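Local coordinates for protein guanine nucleotide exchange factor p115rhogef (Homo sapiens, PDB 1IAP) that probably accelerates GTP hydrolysis by heterotrimeric G-protein alpha subunits through its RGS-like domain and, as a RhoGEF, promotes nucleotide exchange on Rho, at residues 106-109 with 110-114; 125-128 with 129-132; 57-60 with 61-65. All coordinates share one frame; numbering follows the deposited sequence.

Interaction 1 of 3, residues 106-109 with 110-114; sequences QVAV and GRQLE
Gly110 N to Gln106 O, Arg111 N to Val107 O, Gln112 N to Ala108 O and Leu113 N to Val109 O are four successive i+4 to i hydrogen bonds that wind residues 106-114 into the start of alpha-helix 106-121 of the all-helical RGS-like domain. Side chains four residues apart then follow one another on the same flank, with different results. On the buried flank Val109 CG1 lies 4.3 Å from Leu113 CD1; Val109 goes on to pack against Pro33, Leu34 and Cys37 of helix 32-43, and Leu113 against Leu21 of helix 15-28. Gln112 instead lays its chain beside a carbonyl, with CG 3.1 Å from Ala108 O and NE2 4.1 Å from Ala108 CB, while also touching Val25 of helix 15-28. An alanine here would remove everything beyond CB, and the contact with Val25 would probably be lost, leaving a gap beside Ala108. Arg111 occupies an exposed flank. Its bend at chi3 (-65°) turns the guanidinium back toward the N-terminal end, with Val107 O in plane at its edge and NH2 4.0 Å from Ala108 CB. Arg111 NE sits 3.7 Å from Val107 CG1.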
ATOM      1  N   GLN A 106       5.154   8.345  -7.565  1.00 33.77           N
ATOM      2  CA  GLN A 106       4.114   9.370  -7.461  1.00 32.61           C
ATOM      3  C   GLN A 106       3.226   9.552  -8.689  1.00 36.17           C
ATOM      4  O   GLN A 106       2.015   9.709  -8.552  1.00 36.35           O
ATOM      5  CB  GLN A 106       4.720  10.716  -7.044  1.00 39.95           C
ATOM      6  CG  GLN A 106       5.265  10.741  -5.619  1.00 44.60           C
ATOM      7  CD  GLN A 106       4.218  10.364  -4.581  1.00 53.96           C
ATOM      8  OE1 GLN A 106       4.415   9.436  -3.794  1.00 52.55           O
ATOM      9  NE2 GLN A 106       3.099  11.084  -4.574  1.00 55.23           N
ATOM     10  N   VAL A 107       3.817   9.523  -9.883  1.00 39.82           N
ATOM     11  CA  VAL A 107       3.042   9.685 -11.113  1.00 36.30           C
ATOM     12  C   VAL A 107       2.011   8.566 -11.304  1.00 32.03           C
ATOM     13  O   VAL A 107       0.828   8.840 -11.503  1.00 34.16           O
ATOM     14  CB  VAL A 107       3.955   9.777 -12.365  1.00 35.85           C
ATOM     15  CG1 VAL A 107       3.121   9.703 -13.646  1.00 37.44           C
ATOM     16  CG2 VAL A 107       4.738  11.083 -12.342  1.00 34.98           C
ATOM     17  N   ALA A 108       2.460   7.314 -11.231  1.00 31.81           N
ATOM     18  CA  ALA A 108       1.576   6.162 -11.403  1.00 30.73           C
ATOM     19  C   ALA A 108       0.476   6.119 -10.346  1.00 27.36           C
ATOM     20  O   ALA A 108      -0.699   5.946 -10.677  1.00 32.53           O
ATOM     21  CB  ALA A 108       2.376   4.870 -11.375  1.00 24.60           C
ATOM     22  N   VAL A 109       0.865   6.273  -9.081  1.00 25.90           N
ATOM     23  CA  VAL A 109      -0.084   6.258  -7.967  1.00 28.76           C
ATOM     24  C   VAL A 109      -1.050   7.430  -8.099  1.00 30.93           C
ATOM     25  O   VAL A 109      -2.244   7.299  -7.816  1.00 28.12           O
ATOM     26  CB  VAL A 109       0.642   6.325  -6.602  1.00 23.55           C
ATOM     27  CG1 VAL A 109      -0.367   6.474  -5.461  1.00 26.33           C
ATOM     28  CG2 VAL A 109       1.498   5.078  -6.402  1.00 22.33           C
ATOM     29  N   GLY A 110      -0.524   8.570  -8.545  1.00 30.39           N
ATOM     30  CA  GLY A 110      -1.354   9.746  -8.733  1.00 26.66           C
ATOM     31  C   GLY A 110      -2.423   9.488  -9.780  1.00 27.47           C
ATOM     32  O   GLY A 110      -3.585   9.866  -9.598  1.00 26.12           O
ATOM     33  N   ARG A 111      -2.035   8.830 -10.870  1.00 25.26           N
ATOM     34  CA  ARG A 111      -2.966   8.509 -11.955  1.00 28.63           C
ATOM     35  C   ARG A 111      -4.001   7.482 -11.515  1.00 28.43           C
ATOM     36  O   ARG A 111      -5.154   7.531 -11.939  1.00 22.82           O
ATOM     37  CB  ARG A 111      -2.218   8.003 -13.189  1.00 33.48           C
ATOM     38  CG  ARG A 111      -1.532   9.105 -13.989  1.00 47.83           C
ATOM     39  CD  ARG A 111      -0.819   8.546 -15.214  1.00 54.97           C
ATOM     40  NE  ARG A 111       0.285   7.658 -14.851  1.00 62.88           N
ATOM     41  CZ  ARG A 111       0.675   6.606 -15.567  1.00 61.06           C
ATOM     42  NH1 ARG A 111       0.052   6.297 -16.696  1.00 63.58           N
ATOM     43  NH2 ARG A 111       1.687   5.859 -15.149  1.00 58.44           N
ATOM     44  N   GLN A 112      -3.579   6.550 -10.668  1.00 23.88           N
ATOM     45  CA  GLN A 112      -4.475   5.529 -10.154  1.00 24.75           C
ATOM     46  C   GLN A 112      -5.500   6.131  -9.191  1.00 19.65           C
ATOM     47  O   GLN A 112      -6.661   5.732  -9.191  1.00 23.31           O
ATOM     48  CB  GLN A 112      -3.669   4.415  -9.490  1.00 27.30           C
ATOM     49  CG  GLN A 112      -2.815   3.640 -10.484  1.00 27.25           C
ATOM     50  CD  GLN A 112      -1.781   2.759  -9.814  1.00 25.63           C
ATOM     51  OE1 GLN A 112      -1.902   2.412  -8.638  1.00 22.80           O
ATOM     52  NE2 GLN A 112      -0.744   2.399 -10.562  1.00 22.13           N
ATOM     53  N   LEU A 113      -5.075   7.095  -8.377  1.00 18.93           N
ATOM     54  CA  LEU A 113      -5.995   7.761  -7.446  1.00 21.21           C
ATOM     55  C   LEU A 113      -7.005   8.567  -8.258  1.00 27.62           C
ATOM     56  O   LEU A 113      -8.198   8.583  -7.952  1.00 25.79           O
ATOM     57  CB  LEU A 113      -5.240   8.690  -6.501  1.00 20.22           C
ATOM     58  CG  LEU A 113      -4.612   8.052  -5.263  1.00 34.16           C
ATOM     59  CD1 LEU A 113      -3.716   9.058  -4.558  1.00 36.20           C
ATOM     60  CD2 LEU A 113      -5.715   7.566  -4.336  1.00 35.98           C
ATOM     61  N   GLU A 114      -6.510   9.216  -9.309  1.00 22.17           N
ATOM     62  CA  GLU A 114      -7.352  10.007 -10.203  1.00 27.28           C
ATOM     63  C   GLU A 114      -8.417   9.102 -10.810  1.00 22.14           C
ATOM     64  O   GLU A 114      -9.604   9.426 -10.776  1.00 23.35           O
ATOM     65  CB  GLU A 114      -6.495  10.624 -11.312  1.00 32.59           C
ATOM     66  CG  GLU A 114      -7.261  11.409 -12.370  1.00 36.67           C
ATOM     67  CD  GLU A 114      -6.354  11.952 -13.473  1.00 54.18           C
ATOM     68  OE1 GLU A 114      -5.113  11.816 -13.369  1.00 54.19           O
ATOM     69  OE2 GLU A 114      -6.887  12.518 -14.454  1.00 60.15           O
TER

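Interaction 2 of 3, residues 125-128 with 129-132; sequences TPWE and QELA
Trp127 and Glu130 meet where a loop turns into helix 128-135 of the RGS-like fold, with Trp127 in the N-cap position. Ahead of it, Thr125 rests on Phe116 and Lys119 of helix 106-121, and Pro126 on Gln23 of helix 15-28. Trp127 itself takes a left-handed backbone conformation (phi 60°), and its carbonyl receives the first-turn bond from Leu131 N at 3.2 Å, lying in the carbonyl plane. The indole presents its six-membered edge to the acid: Trp127 CE3 is 3.2 Å from Glu130 OE1, which lies in the ring plane, while the carboxylate stands almost perpendicular to the ring (88°). Glu130 gets there by folding at chi2 (61°), which brings its end back toward the N-cap. Its other oxygen, OE2, forms a salt bridge with Arg155 and accepts a weak bond from Gln129 NE2. Arg155 also touches the indole, which meets His159 edge-to-face, so helix 142-162 is drawn into the same cluster. Glu128 follows, its carbonyl bonded to Ala132 N at 2.8 Å, and its OE1 pairs with Arg120 NE in a salt bridge. The Glu128 and Leu131 side chains cross nearly at right angles, with Glu128 OE1 4.0 Å from Leu131 CD2.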
ATOM      1  N   THR A 125     -16.697   1.812  -8.499  1.00 21.20           N
ATOM      2  CA  THR A 125     -15.684   1.396  -7.535  1.00 17.04           C
ATOM      3  C   THR A 125     -16.327   0.513  -6.473  1.00 19.52           C
ATOM      4  O   THR A 125     -17.490   0.709  -6.104  1.00 18.90           O
ATOM      5  CB  THR A 125     -14.964   2.588  -6.867  1.00 17.39           C
ATOM      6  OG1 THR A 125     -15.925   3.476  -6.285  1.00 21.98           O
ATOM      7  CG2 THR A 125     -14.117   3.334  -7.897  1.00 17.72           C
ATOM      8  N   PRO A 126     -15.583  -0.489  -5.989  1.00 15.32           N
ATOM      9  CA  PRO A 126     -16.069  -1.425  -4.973  1.00 17.12           C
ATOM     10  C   PRO A 126     -16.271  -0.859  -3.580  1.00 17.53           C
ATOM     11  O   PRO A 126     -15.649   0.133  -3.191  1.00 16.98           O
ATOM     12  CB  PRO A 126     -14.986  -2.506  -4.970  1.00 16.54           C
ATOM     13  CG  PRO A 126     -13.737  -1.722  -5.284  1.00 16.58           C
ATOM     14  CD  PRO A 126     -14.214  -0.846  -6.415  1.00 13.59           C
ATOM     15  N   TRP A 127     -17.168  -1.502  -2.840  1.00 17.73           N
ATOM     16  CA  TRP A 127     -17.455  -1.149  -1.456  1.00 18.49           C
ATOM     17  C   TRP A 127     -17.974   0.258  -1.171  1.00 17.20           C
ATOM     18  O   TRP A 127     -17.792   0.765  -0.068  1.00 19.33           O
ATOM     19  CB  TRP A 127     -16.207  -1.419  -0.611  1.00 13.35           C
ATOM     20  CG  TRP A 127     -15.712  -2.822  -0.755  1.00 23.10           C
ATOM     21  CD1 TRP A 127     -14.527  -3.225  -1.299  1.00 25.20           C
ATOM     22  CD2 TRP A 127     -16.394  -4.013  -0.349  1.00 23.31           C
ATOM     23  NE1 TRP A 127     -14.428  -4.594  -1.257  1.00 21.40           N
ATOM     24  CE2 TRP A 127     -15.559  -5.104  -0.678  1.00 26.08           C
ATOM     25  CE3 TRP A 127     -17.630  -4.265   0.263  1.00 22.54           C
ATOM     26  CZ2 TRP A 127     -15.918  -6.427  -0.411  1.00 28.59           C
ATOM     27  CZ3 TRP A 127     -17.987  -5.583   0.529  1.00 21.96           C
ATOM     28  CH2 TRP A 127     -17.133  -6.647   0.191  1.00 24.87           C
ATOM     29  N   GLU A 128     -18.625   0.881  -2.149  1.00 16.48           N
ATOM     30  CA  GLU A 128     -19.157   2.223  -1.956  1.00 20.33           C
ATOM     31  C   GLU A 128     -20.238   2.250  -0.875  1.00 17.97           C
ATOM     32  O   GLU A 128     -20.360   3.226  -0.142  1.00 25.27           O
ATOM     33  CB  GLU A 128     -19.678   2.791  -3.283  1.00 20.01           C
ATOM     34  CG  GLU A 128     -20.028   4.285  -3.252  1.00 25.26           C
ATOM     35  CD  GLU A 128     -18.892   5.178  -2.745  1.00 27.02           C
ATOM     36  OE1 GLU A 128     -17.710   4.901  -3.035  1.00 26.01           O
ATOM     37  OE2 GLU A 128     -19.188   6.169  -2.045  1.00 25.72           O
ATOM     38  N   GLN A 129     -21.003   1.170  -0.760  1.00 17.83           N
ATOM     39  CA  GLN A 129     -22.042   1.087   0.260  1.00 16.50           C
ATOM     40  C   GLN A 129     -21.421   1.177   1.660  1.00 11.74           C
ATOM     41  O   GLN A 129     -21.938   1.880   2.528  1.00 12.55           O
ATOM     42  CB  GLN A 129     -22.835  -0.222   0.138  1.00 17.64           C
ATOM     43  CG  GLN A 129     -23.798  -0.440   1.297  1.00 26.65           C
ATOM     44  CD  GLN A 129     -24.369  -1.841   1.360  1.00 33.20           C
ATOM     45  OE1 GLN A 129     -25.563  -2.015   1.583  1.00 33.87           O
ATOM     46  NE2 GLN A 129     -23.516  -2.850   1.188  1.00 32.12           N
ATOM     47  N   GLU A 130     -20.310   0.478   1.868  1.00 16.16           N
ATOM     48  CA  GLU A 130     -19.631   0.481   3.165  1.00 15.29           C
ATOM     49  C   GLU A 130     -19.068   1.860   3.488  1.00 19.33           C
ATOM     50  O   GLU A 130     -19.198   2.352   4.614  1.00 12.27           O
ATOM     51  CB  GLU A 130     -18.520  -0.579   3.201  1.00 16.34           C
ATOM     52  CG  GLU A 130     -19.017  -2.021   3.383  1.00 23.71           C
ATOM     53  CD  GLU A 130     -19.925  -2.507   2.261  1.00 30.07           C
ATOM     54  OE1 GLU A 130     -19.804  -2.021   1.115  1.00 28.87           O
ATOM     55  OE2 GLU A 130     -20.768  -3.387   2.526  1.00 31.56           O
ATOM     56  N   LEU A 131     -18.449   2.482   2.490  1.00 13.60           N
ATOM     57  CA  LEU A 131     -17.879   3.821   2.641  1.00 16.16           C
ATOM     58  C   LEU A 131     -18.979   4.840   2.924  1.00 13.96           C
ATOM     59  O   LEU A 131     -18.781   5.781   3.694  1.00 14.84           O
ATOM     60  CB  LEU A 131     -17.130   4.213   1.365  1.00 12.04           C
ATOM     61  CG  LEU A 131     -15.624   3.944   1.297  1.00 26.04           C
ATOM     62  CD1 LEU A 131     -15.215   2.734   2.125  1.00 15.38           C
ATOM     63  CD2 LEU A 131     -15.196   3.826  -0.161  1.00 16.60           C
ATOM     64  N   ALA A 132     -20.129   4.657   2.281  1.00 14.70           N
ATOM     65  CA  ALA A 132     -21.276   5.545   2.481  1.00 15.27           C
ATOM     66  C   ALA A 132     -21.775   5.411   3.908  1.00 13.12           C
ATOM     67  O   ALA A 132     -22.052   6.400   4.575  1.00 18.94           O
ATOM     68  CB  ALA A 132     -22.402   5.188   1.515  1.00 20.84           C
TER

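Interaction 3 of 3, residues 57-60 with 61-65; sequences DFYH and SFLEK
The Phe58 ring carries Phe62 CD1 over one face, 3.7 Å from Phe58 CD1, with the two ring planes inclined at 58° in an oblique aromatic pair; Leu63 CD1 approaches the same ring obliquely, 3.7 Å from Phe58 CE2. Phe62 has Ser61 CB over one face, toward the rim, and pairs edge-to-face with His39. The Tyr59 ring has Glu64 N over one face, and it directs CD2 over the centre of the His60 imidazole, 3.8 Å above that plane. At the edge of the imidazole, in its plane, sits Glu64 OE1. These groups gather at the C-terminal part of helix 48-63, where the alpha-helical pattern gives way to a wider pi-type turn. Tyr59 O serves two donors, Leu63 N at 2.9 Å and Glu64 N at 3.0 Å, which approach from opposite faces of its carbonyl plane. Phe58 and Leu63 both reach Val101 of helix 91-103, and Phe58 and Phe62 pack on Cys36 of helix 32-43, so the apolar flank belongs to the domain interior. The polar flank is organised differently. With Glu64 CG trans to the amide nitrogen (chi1 -176°) and the chain extended, the carboxylate reaches back to His60 ND1, which donates to OE1 at 3.1 Å along a nearly straight N-H line (166°). The nitrogen meets that oxygen from well above the carboxylate plane. A water donates both to Glu64 OE1 and to His60 O, closing a second link between the same residues. Two donors thus grip Glu64 OE1, while the in-plane ND1 bond and Tyr59 CD2 over the ring face together limit the rotation of the imidazole, whose protonated ND1 faces the acid; the neighbouring negative charge would probably make a doubly protonated histidine easier to form.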
ATOM      1  N   ASP A  57      13.274  -6.446   3.338  1.00 19.68           N
ATOM      2  CA  ASP A  57      12.044  -7.063   2.830  1.00 23.86           C
ATOM      3  C   ASP A  57      11.489  -6.185   1.710  1.00 17.85           C
ATOM      4  O   ASP A  57      11.051  -6.683   0.671  1.00 26.50           O
ATOM      5  CB  ASP A  57      10.994  -7.180   3.942  1.00 25.33           C
ATOM      6  CG  ASP A  57      11.378  -8.173   5.027  1.00 34.33           C
ATOM      7  OD1 ASP A  57      12.260  -9.030   4.799  1.00 42.61           O
ATOM      8  OD2 ASP A  57      10.773  -8.099   6.117  1.00 40.62           O
ATOM      9  N   PHE A  58      11.509  -4.878   1.952  1.00 21.15           N
ATOM     10  CA  PHE A  58      11.038  -3.880   0.997  1.00 27.05           C
ATOM     11  C   PHE A  58      11.863  -4.023  -0.279  1.00 25.21           C
ATOM     12  O   PHE A  58      11.323  -3.957  -1.381  1.00 24.03           O
ATOM     13  CB  PHE A  58      11.198  -2.482   1.606  1.00 24.41           C
ATOM     14  CG  PHE A  58      10.855  -1.351   0.674  1.00 26.56           C
ATOM     15  CD1 PHE A  58       9.569  -0.821   0.650  1.00 24.04           C
ATOM     16  CD2 PHE A  58      11.837  -0.766  -0.127  1.00 26.35           C
ATOM     17  CE1 PHE A  58       9.259   0.277  -0.154  1.00 26.77           C
ATOM     18  CE2 PHE A  58      11.537   0.334  -0.936  1.00 30.94           C
ATOM     19  CZ  PHE A  58      10.243   0.857  -0.946  1.00 29.58           C
ATOM     20  N   TYR A  59      13.170  -4.234  -0.116  1.00 20.87           N
ATOM     21  CA  TYR A  59      14.059  -4.416  -1.255  1.00 19.40           C
ATOM     22  C   TYR A  59      13.671  -5.663  -2.040  1.00 23.44           C
ATOM     23  O   TYR A  59      13.463  -5.605  -3.252  1.00 18.35           O
ATOM     24  CB  TYR A  59      15.523  -4.522  -0.791  1.00 22.17           C
ATOM     25  CG  TYR A  59      16.475  -4.968  -1.872  1.00 22.81           C
ATOM     26  CD1 TYR A  59      16.974  -4.066  -2.811  1.00 29.13           C
ATOM     27  CD2 TYR A  59      16.853  -6.309  -1.981  1.00 25.82           C
ATOM     28  CE1 TYR A  59      17.823  -4.492  -3.839  1.00 28.39           C
ATOM     29  CE2 TYR A  59      17.693  -6.741  -2.998  1.00 32.86           C
ATOM     30  CZ  TYR A  59      18.174  -5.831  -3.921  1.00 29.36           C
ATOM     31  OH  TYR A  59      19.003  -6.269  -4.927  1.00 36.68           O
ATOM     32  N   HIS A  60      13.539  -6.788  -1.338  1.00 16.76           N
ATOM     33  CA  HIS A  60      13.199  -8.047  -1.986  1.00 24.17           C
ATOM     34  C   HIS A  60      11.820  -8.069  -2.644  1.00 21.64           C
ATOM     35  O   HIS A  60      11.617  -8.763  -3.635  1.00 22.05           O
ATOM     36  CB  HIS A  60      13.346  -9.207  -0.999  1.00 29.64           C
ATOM     37  CG  HIS A  60      14.767  -9.493  -0.619  1.00 37.65           C
ATOM     38  ND1 HIS A  60      15.700  -9.951  -1.524  1.00 37.36           N
ATOM     39  CD2 HIS A  60      15.420  -9.355   0.559  1.00 42.42           C
ATOM     40  CE1 HIS A  60      16.869 -10.079  -0.922  1.00 42.76           C
ATOM     41  NE2 HIS A  60      16.727  -9.722   0.343  1.00 45.65           N
ATOM     42  N   SER A  61      10.894  -7.284  -2.107  1.00 19.95           N
ATOM     43  CA  SER A  61       9.534  -7.219  -2.632  1.00 22.71           C
ATOM     44  C   SER A  61       9.312  -6.251  -3.792  1.00 28.40           C
ATOM     45  O   SER A  61       8.551  -6.556  -4.715  1.00 22.65           O
ATOM     46  CB  SER A  61       8.549  -6.860  -1.512  1.00 24.72           C
ATOM     47  OG  SER A  61       8.423  -7.909  -0.569  1.00 26.55           O
ATOM     48  N   PHE A  62       9.988  -5.101  -3.762  1.00 24.58           N
ATOM     49  CA  PHE A  62       9.766  -4.085  -4.789  1.00 21.89           C
ATOM     50  C   PHE A  62      10.933  -3.622  -5.642  1.00 27.15           C
ATOM     51  O   PHE A  62      10.712  -3.050  -6.716  1.00 21.15           O
ATOM     52  CB  PHE A  62       9.150  -2.834  -4.143  1.00 18.45           C
ATOM     53  CG  PHE A  62       7.963  -3.119  -3.273  1.00 21.61           C
ATOM     54  CD1 PHE A  62       8.076  -3.072  -1.888  1.00 22.45           C
ATOM     55  CD2 PHE A  62       6.730  -3.435  -3.837  1.00 18.51           C
ATOM     56  CE1 PHE A  62       6.979  -3.342  -1.072  1.00 23.62           C
ATOM     57  CE2 PHE A  62       5.630  -3.708  -3.031  1.00 22.76           C
ATOM     58  CZ  PHE A  62       5.754  -3.661  -1.646  1.00 21.96           C
ATOM     59  N   LEU A  63      12.160  -3.862  -5.190  1.00 24.44           N
ATOM     60  CA  LEU A  63      13.326  -3.371  -5.924  1.00 22.33           C
ATOM     61  C   LEU A  63      14.206  -4.403  -6.630  1.00 27.97           C
ATOM     62  O   LEU A  63      14.826  -4.098  -7.651  1.00 30.08           O
ATOM     63  CB  LEU A  63      14.171  -2.485  -4.992  1.00 23.78           C
ATOM     64  CG  LEU A  63      13.401  -1.461  -4.138  1.00 20.13           C
ATOM     65  CD1 LEU A  63      14.334  -0.726  -3.170  1.00 18.64           C
ATOM     66  CD2 LEU A  63      12.671  -0.471  -5.030  1.00 22.20           C
ATOM     67  N   GLU A  64      14.252  -5.624  -6.108  1.00 27.13           N
ATOM     68  CA  GLU A  64      15.071  -6.675  -6.708  1.00 30.27           C
ATOM     69  C   GLU A  64      14.568  -7.149  -8.074  1.00 33.48           C
ATOM     70  O   GLU A  64      13.364  -7.224  -8.313  1.00 32.26           O
ATOM     71  CB  GLU A  64      15.211  -7.857  -5.745  1.00 33.45           C
ATOM     72  CG  GLU A  64      16.122  -8.956  -6.255  1.00 42.71           C
ATOM     73  CD  GLU A  64      16.546  -9.903  -5.162  1.00 55.10           C
ATOM     74  OE1 GLU A  64      15.662 -10.518  -4.525  1.00 60.59           O
ATOM     75  OE2 GLU A  64      17.769 -10.028  -4.939  1.00 59.06           O
ATOM     76  N   LYS A  65      15.513  -7.491  -8.950  1.00 30.26           N
ATOM     77  CA  LYS A  65      15.237  -7.953 -10.312  1.00 34.43           C
ATOM     78  C   LYS A  65      14.100  -8.965 -10.475  1.00 34.21           C
ATOM     79  O   LYS A  65      13.235  -8.801 -11.337  1.00 38.76           O
ATOM     80  CB  LYS A  65      16.513  -8.532 -10.932  1.00 41.77           C
ATOM     81  CG  LYS A  65      16.365  -8.999 -12.376  1.00 54.42           C
ATOM     82  CD  LYS A  65      17.534  -9.886 -12.805  1.00 63.41           C
ATOM     83  CE  LYS A  65      18.872  -9.174 -12.655  1.00 71.63           C
ATOM     84  NZ  LYS A  65      20.019 -10.043 -13.046  1.00 76.50           N
TER
HETATM   85  O   HOH W   1      12.881 -11.051  -4.619  1.00 58.27           O

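How the interactions relate
Along the chain the order is interaction 3, interaction 1, interaction 2, and each is local to its own stretch of one RGS-like domain. Interaction 3 lies near the end of helix 48-63, interaction 1 at the start of helix 106-121, and interaction 2 where the next helix, 128-135, begins. Centres of interactions 1 and 2 are 20 Å apart and those of 1 and 3 are 21 Å apart, with no touching atoms; interactions 2 and 3 lie 32 Å apart on opposite sides of the chain's centre. They are joined indirectly: helix 32-43 packs against both interactions 1 and 3, and helix 15-28 against both 1 and 2, so helix ends across the domain share common neighbours.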